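Hypothetical protein (Vibrio cholerae, PDB 1XPJ) is of unknown function but, as a probable member of the haloacid dehalogenase-like hydrolase family, may act as a hydrolase, possibly in capsular polysaccharide biosynthesis. Local coordinates at residues A[56-59]-A[60-64]; A[63-66]-A[67-71]; A[113-116]-A[117-121]. All blocks are in the same frame, centred on the assembly; numbering follows the deposited sequence. Where two conformers were deposited one is given.

Contact 1 of 3, residues A[56-59]-A[60-64]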
loop_
_atom_site.group_PDB
_atom_site.type_symbol
_atom_site.label_atom_id
_atom_site.label_comp_id
_atom_site.label_asym_id
_atom_site.label_seq_id
_atom_site.Cartn_x
_atom_site.Cartn_y
_atom_site.Cartn_z
ATOM N N GLY A 56 -2.917 -7.200 9.924
ATOM C CA GLY A 56 -2.461 -6.557 8.697
ATOM C C GLY A 56 -3.536 -6.045 7.737
ATOM O O GLY A 56 -3.220 -5.457 6.695
ATOM N N ASN A 57 -4.795 -6.265 8.090
ATOM C CA ASN A 57 -5.912 -5.838 7.270
ATOM C C ASN A 57 -6.171 -4.324 7.352
ATOM O O ASN A 57 -6.916 -3.857 8.225
ATOM C CB ASN A 57 -7.177 -6.616 7.672
ATOM C CG ASN A 57 -8.236 -6.634 6.581
ATOM O OD1 ASN A 57 -8.265 -5.772 5.700
ATOM N ND2 ASN A 57 -9.110 -7.622 6.634
ATOM N N VAL A 58 -5.581 -3.561 6.439
ATOM C CA VAL A 58 -5.876 -2.124 6.351
ATOM C C VAL A 58 -7.334 -1.807 5.948
ATOM O O VAL A 58 -7.847 -0.723 6.265
ATOM C CB VAL A 58 -4.789 -1.303 5.546
ATOM C CG1 VAL A 58 -3.555 -2.171 5.211
ATOM C CG2 VAL A 58 -5.341 -0.644 4.325
ATOM N N GLY A 59 -8.007 -2.760 5.299
ATOM C CA GLY A 59 -9.429 -2.630 5.032
ATOM C C GLY A 59 -10.251 -2.400 6.291
ATOM O O GLY A 59 -11.176 -1.585 6.281
ATOM N N LYS A 60 -9.923 -3.128 7.364
ATOM C CA LYS A 60 -10.535 -2.952 8.685
ATOM C C LYS A 60 -9.966 -1.732 9.414
ATOM O O LYS A 60 -10.709 -0.978 10.036
ATOM C CB LYS A 60 -10.319 -4.194 9.544
ATOM C CG LYS A 60 -11.437 -5.229 9.449
ATOM C CD LYS A 60 -10.888 -6.646 9.442
ATOM C CE LYS A 60 -11.908 -7.662 9.995
ATOM N NZ LYS A 60 -13.185 -7.708 9.220
ATOM N N ILE A 61 -8.651 -1.540 9.343
ATOM C CA ILE A 61 -7.991 -0.386 9.961
ATOM C C ILE A 61 -8.597 0.935 9.468
ATOM O O ILE A 61 -8.851 1.836 10.272
ATOM C CB ILE A 61 -6.447 -0.450 9.742
ATOM C CG1 ILE A 61 -5.861 -1.639 10.516
ATOM C CG2 ILE A 61 -5.759 0.836 10.180
ATOM C CD1 ILE A 61 -4.402 -1.918 10.197
ATOM N N ASN A 62 -8.868 1.025 8.161
ATOM C CA ASN A 62 -9.560 2.183 7.575
ATOM C C ASN A 62 -10.925 2.480 8.220
ATOM O O ASN A 62 -11.352 3.640 8.278
ATOM C CB ASN A 62 -9.731 2.007 6.053
ATOM C CG ASN A 62 -8.430 2.231 5.269
ATOM O OD1 ASN A 62 -7.449 2.752 5.795
ATOM N ND2 ASN A 62 -8.431 1.829 3.996
ATOM N N ILE A 63 -11.592 1.434 8.719
ATOM C CA ILE A 63 -12.942 1.574 9.284
ATOM C C ILE A 63 -12.893 1.888 10.761
ATOM O O ILE A 63 -13.564 2.804 11.234
ATOM C CB ILE A 63 -13.811 0.287 9.088
ATOM C CG1 ILE A 63 -14.041 -0.041 7.613
ATOM C CG2 ILE A 63 -15.174 0.429 9.798
ATOM C CD1 ILE A 63 -14.675 -1.419 7.413
ATOM N N HIS A 64 -12.113 1.104 11.495
ATOM C CA HIS A 64 -12.197 1.127 12.949
ATOM C C HIS A 64 -11.147 2.002 13.608
ATOM O O HIS A 64 -11.372 2.515 14.700
ATOM C CB HIS A 64 -12.093 -0.296 13.486
ATOM C CG HIS A 64 -13.254 -1.167 13.108
ATOM N ND1 HIS A 64 -13.112 -2.315 12.356
ATOM C CD2 HIS A 64 -14.579 -1.045 13.365
ATOM C CE1 HIS A 64 -14.299 -2.872 12.180
ATOM N NE2 HIS A 64 -15.206 -2.118 12.778
#

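Contact 2 of 3, residues A[63-66]-A[67-71]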
loop_
_atom_site.group_PDB
_atom_site.type_symbol
_atom_site.label_atom_id
_atom_site.label_comp_id
_atom_site.label_asym_id
_atom_site.label_seq_id
_atom_site.Cartn_x
_atom_site.Cartn_y
_atom_site.Cartn_z
ATOM N N ILE A 63 -11.592 1.434 8.719
ATOM C CA ILE A 63 -12.942 1.574 9.284
ATOM C C ILE A 63 -12.893 1.888 10.761
ATOM O O ILE A 63 -13.564 2.804 11.234
ATOM C CB ILE A 63 -13.811 0.287 9.088
ATOM C CG1 ILE A 63 -14.041 -0.041 7.613
ATOM C CG2 ILE A 63 -15.174 0.429 9.798
ATOM C CD1 ILE A 63 -14.675 -1.419 7.413
ATOM N N HIS A 64 -12.113 1.104 11.495
ATOM C CA HIS A 64 -12.197 1.127 12.949
ATOM C C HIS A 64 -11.147 2.002 13.608
ATOM O O HIS A 64 -11.372 2.515 14.700
ATOM C CB HIS A 64 -12.093 -0.296 13.486
ATOM C CG HIS A 64 -13.254 -1.167 13.108
ATOM N ND1 HIS A 64 -13.112 -2.315 12.356
ATOM C CD2 HIS A 64 -14.579 -1.045 13.365
ATOM C CE1 HIS A 64 -14.299 -2.872 12.180
ATOM N NE2 HIS A 64 -15.206 -2.118 12.778
ATOM N N THR A 65 -10.001 2.162 12.942
ATOM C CA THR A 65 -8.835 2.835 13.530
ATOM C C THR A 65 -8.700 4.306 13.135
ATOM O O THR A 65 -8.461 5.156 13.990
ATOM C CB THR A 65 -7.560 2.090 13.148
ATOM O OG1 THR A 65 -7.759 0.684 13.347
ATOM C CG2 THR A 65 -6.447 2.447 14.090
ATOM N N LEU A 66 -8.856 4.600 11.845
ATOM C CA LEU A 66 -8.655 5.966 11.325
ATOM C C LEU A 66 -9.530 7.032 11.978
ATOM O O LEU A 66 -8.987 8.056 12.380
ATOM C CB LEU A 66 -8.745 6.040 9.796
ATOM C CG LEU A 66 -7.425 6.251 9.037
ATOM C CD1 LEU A 66 -7.670 6.140 7.507
ATOM C CD2 LEU A 66 -6.713 7.603 9.360
ATOM N N PRO A 67 -10.848 6.831 12.104
ATOM C CA PRO A 67 -11.693 7.819 12.796
ATOM C C PRO A 67 -11.171 8.243 14.170
ATOM O O PRO A 67 -11.113 9.444 14.420
ATOM C CB PRO A 67 -13.053 7.115 12.920
ATOM C CG PRO A 67 -13.070 6.167 11.762
ATOM C CD PRO A 67 -11.646 5.695 11.605
ATOM N N ILE A 68 -10.773 7.295 15.015
ATOM C CA ILE A 68 -10.303 7.594 16.369
ATOM C C ILE A 68 -8.971 8.322 16.386
ATOM O O ILE A 68 -8.746 9.158 17.257
ATOM C CB ILE A 68 -10.256 6.311 17.238
ATOM C CG1 ILE A 68 -11.654 6.005 17.758
ATOM C CG2 ILE A 68 -9.290 6.445 18.430
ATOM C CD1 ILE A 68 -11.862 4.552 18.131
ATOM N N ILE A 69 -8.104 8.025 15.414
ATOM C CA ILE A 69 -6.858 8.762 15.265
ATOM C C ILE A 69 -7.126 10.243 14.971
ATOM O O ILE A 69 -6.597 11.124 15.655
ATOM C CB ILE A 69 -5.980 8.147 14.161
ATOM C CG1 ILE A 69 -5.480 6.760 14.571
ATOM C CG2 ILE A 69 -4.818 9.103 13.761
ATOM C CD1 ILE A 69 -4.861 5.988 13.417
ATOM N N THR A 70 -7.937 10.516 13.956
ATOM C CA THR A 70 -8.166 11.896 13.542
ATOM C C THR A 70 -8.842 12.681 14.652
ATOM O O THR A 70 -8.397 13.766 15.009
ATOM C CB THR A 70 -8.971 11.957 12.224
ATOM O OG1 THR A 70 -10.349 11.663 12.474
ATOM C CG2 THR A 70 -8.511 10.868 11.257
ATOM N N GLU A 71 -9.905 12.110 15.206
ATOM C CA GLU A 71 -10.587 12.692 16.359
ATOM C C GLU A 71 -9.591 13.070 17.467
ATOM O O GLU A 71 -9.627 14.132 17.971
ATOM C CB GLU A 71 -11.660 11.716 16.882
ATOM C CG GLU A 71 -12.444 12.286 18.064
ATOM C CD GLU A 71 -13.339 11.253 18.721
ATOM O OE1 GLU A 71 -12.809 10.367 19.431
ATOM O OE2 GLU A 71 -14.572 11.338 18.525
#

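Contact 3 of 3, residues A[113-116]-A[117-121]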
loop_
_atom_site.group_PDB
_atom_site.type_symbol
_atom_site.label_atom_id
_atom_site.label_comp_id
_atom_site.label_asym_id
_atom_site.label_seq_id
_atom_site.Cartn_x
_atom_site.Cartn_y
_atom_site.Cartn_z
ATOM N N GLU A 113 19.703 22.416 14.089
ATOM C CA GLU A 113 21.160 22.309 13.954
ATOM C C GLU A 113 21.672 21.049 14.655
ATOM O O GLU A 113 22.429 20.282 14.071
ATOM C CB GLU A 113 21.862 23.561 14.501
ATOM C CG GLU A 113 23.340 23.692 14.137
ATOM C CD GLU A 113 24.033 24.891 14.799
ATOM O OE1 GLU A 113 23.430 25.993 14.868
ATOM O OE2 GLU A 113 25.196 24.741 15.246
ATOM N N GLU A 114 21.229 20.842 15.894
ATOM C CA GLU A 114 21.590 19.671 16.691
ATOM C C GLU A 114 21.130 18.344 16.086
ATOM O O GLU A 114 21.871 17.368 16.137
ATOM C CB GLU A 114 21.049 19.801 18.116
ATOM C CG GLU A 114 21.871 20.695 19.032
ATOM C CD GLU A 114 21.122 21.088 20.297
ATOM O OE1 GLU A 114 21.027 22.302 20.575
ATOM O OE2 GLU A 114 20.630 20.186 21.018
ATOM N N ILE A 115 19.916 18.302 15.526
ATOM C CA ILE A 115 19.409 17.094 14.873
ATOM C C ILE A 115 20.271 16.792 13.646
ATOM O O ILE A 115 20.674 15.645 13.415
ATOM C CB ILE A 115 17.911 17.243 14.453
ATOM C CG1 ILE A 115 17.004 17.564 15.645
ATOM C CG2 ILE A 115 17.417 15.998 13.723
ATOM C CD1 ILE A 115 16.790 16.426 16.613
ATOM N N HIS A 116 20.544 17.840 12.873
ATOM C CA HIS A 116 21.384 17.760 11.685
ATOM C C HIS A 116 22.749 17.173 12.012
ATOM O O HIS A 116 23.300 16.424 11.211
ATOM C CB HIS A 116 21.540 19.148 11.052
ATOM C CG HIS A 116 20.526 19.447 9.990
ATOM N ND1 HIS A 116 20.485 20.653 9.314
ATOM C CD2 HIS A 116 19.520 18.695 9.478
ATOM C CE1 HIS A 116 19.498 20.630 8.435
ATOM N NE2 HIS A 116 18.897 19.453 8.514
ATOM N N GLN A 117 23.273 17.508 13.195
ATOM C CA GLN A 117 24.581 17.023 13.664
ATOM C C GLN A 117 24.594 15.530 13.965
ATOM O O GLN A 117 25.582 14.866 13.668
ATOM C CB GLN A 117 25.074 17.809 14.889
ATOM C CG GLN A 117 25.910 19.050 14.553
ATOM C CD GLN A 117 25.686 20.206 15.532
ATOM O OE1 GLN A 117 25.313 19.991 16.691
ATOM N NE2 GLN A 117 25.917 21.429 15.068
ATOM N N LEU A 118 23.509 15.015 14.561
ATOM C CA LEU A 118 23.362 13.576 14.816
ATOM C C LEU A 118 23.508 12.802 13.520
ATOM O O LEU A 118 24.156 11.768 13.471
ATOM C CB LEU A 118 21.977 13.246 15.400
ATOM C CG LEU A 118 21.661 13.381 16.893
ATOM C CD1 LEU A 118 20.216 12.940 17.143
ATOM C CD2 LEU A 118 22.661 12.617 17.793
ATOM N N PHE A 119 22.877 13.322 12.478
ATOM C CA PHE A 119 22.831 12.677 11.179
ATOM C C PHE A 119 24.175 12.740 10.481
ATOM O O PHE A 119 24.626 11.733 9.936
ATOM C CB PHE A 119 21.740 13.327 10.311
ATOM C CG PHE A 119 20.350 13.177 10.872
ATOM C CD1 PHE A 119 20.038 12.118 11.725
ATOM C CD2 PHE A 119 19.357 14.108 10.560
ATOM C CE1 PHE A 119 18.752 11.974 12.255
ATOM C CE2 PHE A 119 18.065 13.976 11.075
ATOM C CZ PHE A 119 17.759 12.900 11.929
ATOM N N GLU A 120 24.807 13.918 10.496
ATOM C CA GLU A 120 26.097 14.112 9.838
ATOM C C GLU A 120 27.191 13.246 10.456
ATOM O O GLU A 120 28.069 12.764 9.744
ATOM C CB GLU A 120 26.512 15.592 9.826
ATOM C CG GLU A 120 26.082 16.362 8.578
ATOM C CD GLU A 120 27.056 16.224 7.409
ATOM O OE1 GLU A 120 27.976 17.070 7.284
ATOM O OE2 GLU A 120 26.902 15.279 6.600
ATOM N N LYS A 121 27.125 13.035 11.770
ATOM C CA LYS A 121 28.091 12.170 12.453
ATOM C C LYS A 121 27.905 10.698 12.067
ATOM O O LYS A 121 28.813 9.891 12.242
ATOM C CB LYS A 121 28.072 12.382 13.981
ATOM C CG LYS A 121 27.247 11.376 14.786
ATOM C CD LYS A 121 27.934 11.001 16.103
ATOM C CE LYS A 121 27.648 9.537 16.490
ATOM N NZ LYS A 121 28.907 8.747 16.741
HETATM O O HOH W 1 24.589 22.731 17.225
#

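Contact 1 of 3, residues A[56-59]-A[60-64]
Asn57 O, at the N-cap position, receives Ile61 N at 3.1 Å with a nearly straight N-H...O angle of 167°. Lys60 N makes a weak second bond to the same oxygen, bent to 128°. One residue further on, Asn62 N donates to Val58 O at 2.8 Å.

Side chains close round these two oxygens. With CG1 beside its backbone N, Ile61 folds back along the helix and brings CG1 to 3.4 Å from Asn57 O, while CD1 reaches on toward Val58 CA. Asn62 lies alongside Val58, both pointing the same way, with ND2 4.0 Å from Val58 CG2. Across the N-cap side chain, Lys60 passes at a slant in one of its two conformers, its CD 3.5 Å from Asn57 ND2.

The outer shell fixes both amides: Asn57 ND2 is hydrogen-bonded to Glu82 OE2 of the second subunit, and Asn62 ND2 to Ile83 O of that same subunit. Within the chain, Ile61 packs on Met51, Tyr54 and Val85. The backbone of buried Gly59 is also hydrogen-bonded to the second subunit. The whole is a helix N-terminus with asparagine at the N-cap position, built into a subunit interface.

Contact 2 of 3, residues A[63-66]-A[67-71]
Thr65 and Ile69 meet at a slant, methyl against methyl, with Thr65 CG2 3.9 Å from Ile69 CD1. Ile69 CG1 sits beside its own backbone N (chi1 -67°), which turns the chain back over the preceding turn and sets CG1 3.4 Å from Thr65 O. That oxygen also accepts Ile69 N at 3.2 Å.

Leu66 and Thr70, the latter in one of its two conformers, stand at about a right angle, their branches only brushing: Leu66 CD2 to Thr70 CG2 is 4.2 Å. The nearer approach is Thr70 CG2 to Leu66 O, while Thr70 N donates to this same oxygen at 3.1 Å. In that conformer Thr70 OG1 falls between backbone N and carbonyl carbon (chi1 76°) and from there reaches Pro67 O at 3.0 Å, tilted 29° from the carbonyl plane; Glu71 N is the second donor to this oxygen.

Pro67 lays its ring beside the preceding turn, CG 3.4 Å from Ile63 O. Thr65 OG1 is held by Asn50; Leu66 packs on Ile83 and Val85 of its own chain and on Leu66 of the second subunit, and Ile69 on Leu8. Proline is common in the first turn of a helix, where its missing N-H costs no helix bond, and here it opens helix 66-75, consistent with the HAD-like family.

Contact 3 of 3, residues A[113-116]-A[117-121]
One face of the Phe119 ring is occupied by the carbonyl oxygen of Ile115, which stands 3.5 Å above the plane and is displaced toward the rim. Ile115 and Phe119 lie side by side and point the same way, so the methyl CG2 of Ile115 meets the far part of the ring, 3.4 Å from Phe119 CE2 and 3.6 Å from CZ. In Ile115 this branch is anti to the backbone N, while Phe119 carries CG beside its own N (chi1 -63°); together these torsions bring methyl and ring together one turn apart. The backbone bond from Phe119 N to Ile115 O is weak.

The second pair of flat groups is the carboxylate of Glu113 and the amide of Gln117, whose planes are 85° apart. Glu113 stretches out fully, whereas Gln117 bends at chi2 and brings NE2 back toward the carboxylate. Their direct bond, Gln117 NE2 to Glu113 OE2, is weak and long at 3.4 Å. A water supplements it, accepting from Gln117 NE2 at 2.8 Å and donating weakly to Glu113 OE2.

Stronger backbone bonds hold the turns beneath: Gln117 N to Glu113 O and Glu120 N to His116 O are each 3.0 Å.

Ile115, Leu118 and Phe119 all rest on Val102, and Ile115 also meets Phe95 of the third subunit; Glu120 turns to a salt bridge with Lys123. Here i to i+4 pairs, apolar on the inner side and polar on the outer, form the amphipathic helix 112-120 near the C-terminus.

Contacts 1 and 2 are consecutive: they share Ile63 and His64, their centres lie 10 Å apart, and a probable hydrogen bond from Leu66 N to Ile61 O (3.2 Å) spans the junction between helices 58-64 and 66-75. Both touch the second subunit. Contact 3, on the opposite side of the chain's centre, is about 37 Å from contact 1 and 35 Å from contact 2 between centres, and it faces the third subunit instead. The side chain of Ile69 in contact 2 comes near, without touching, Asp7, Asp9 and Thr11, which match the HAD-type DxDx(T/V) pattern and probably mark the active-site region if the family assignment holds. The side chain of Phe119 lies about 7 Å from a bound mercury ion.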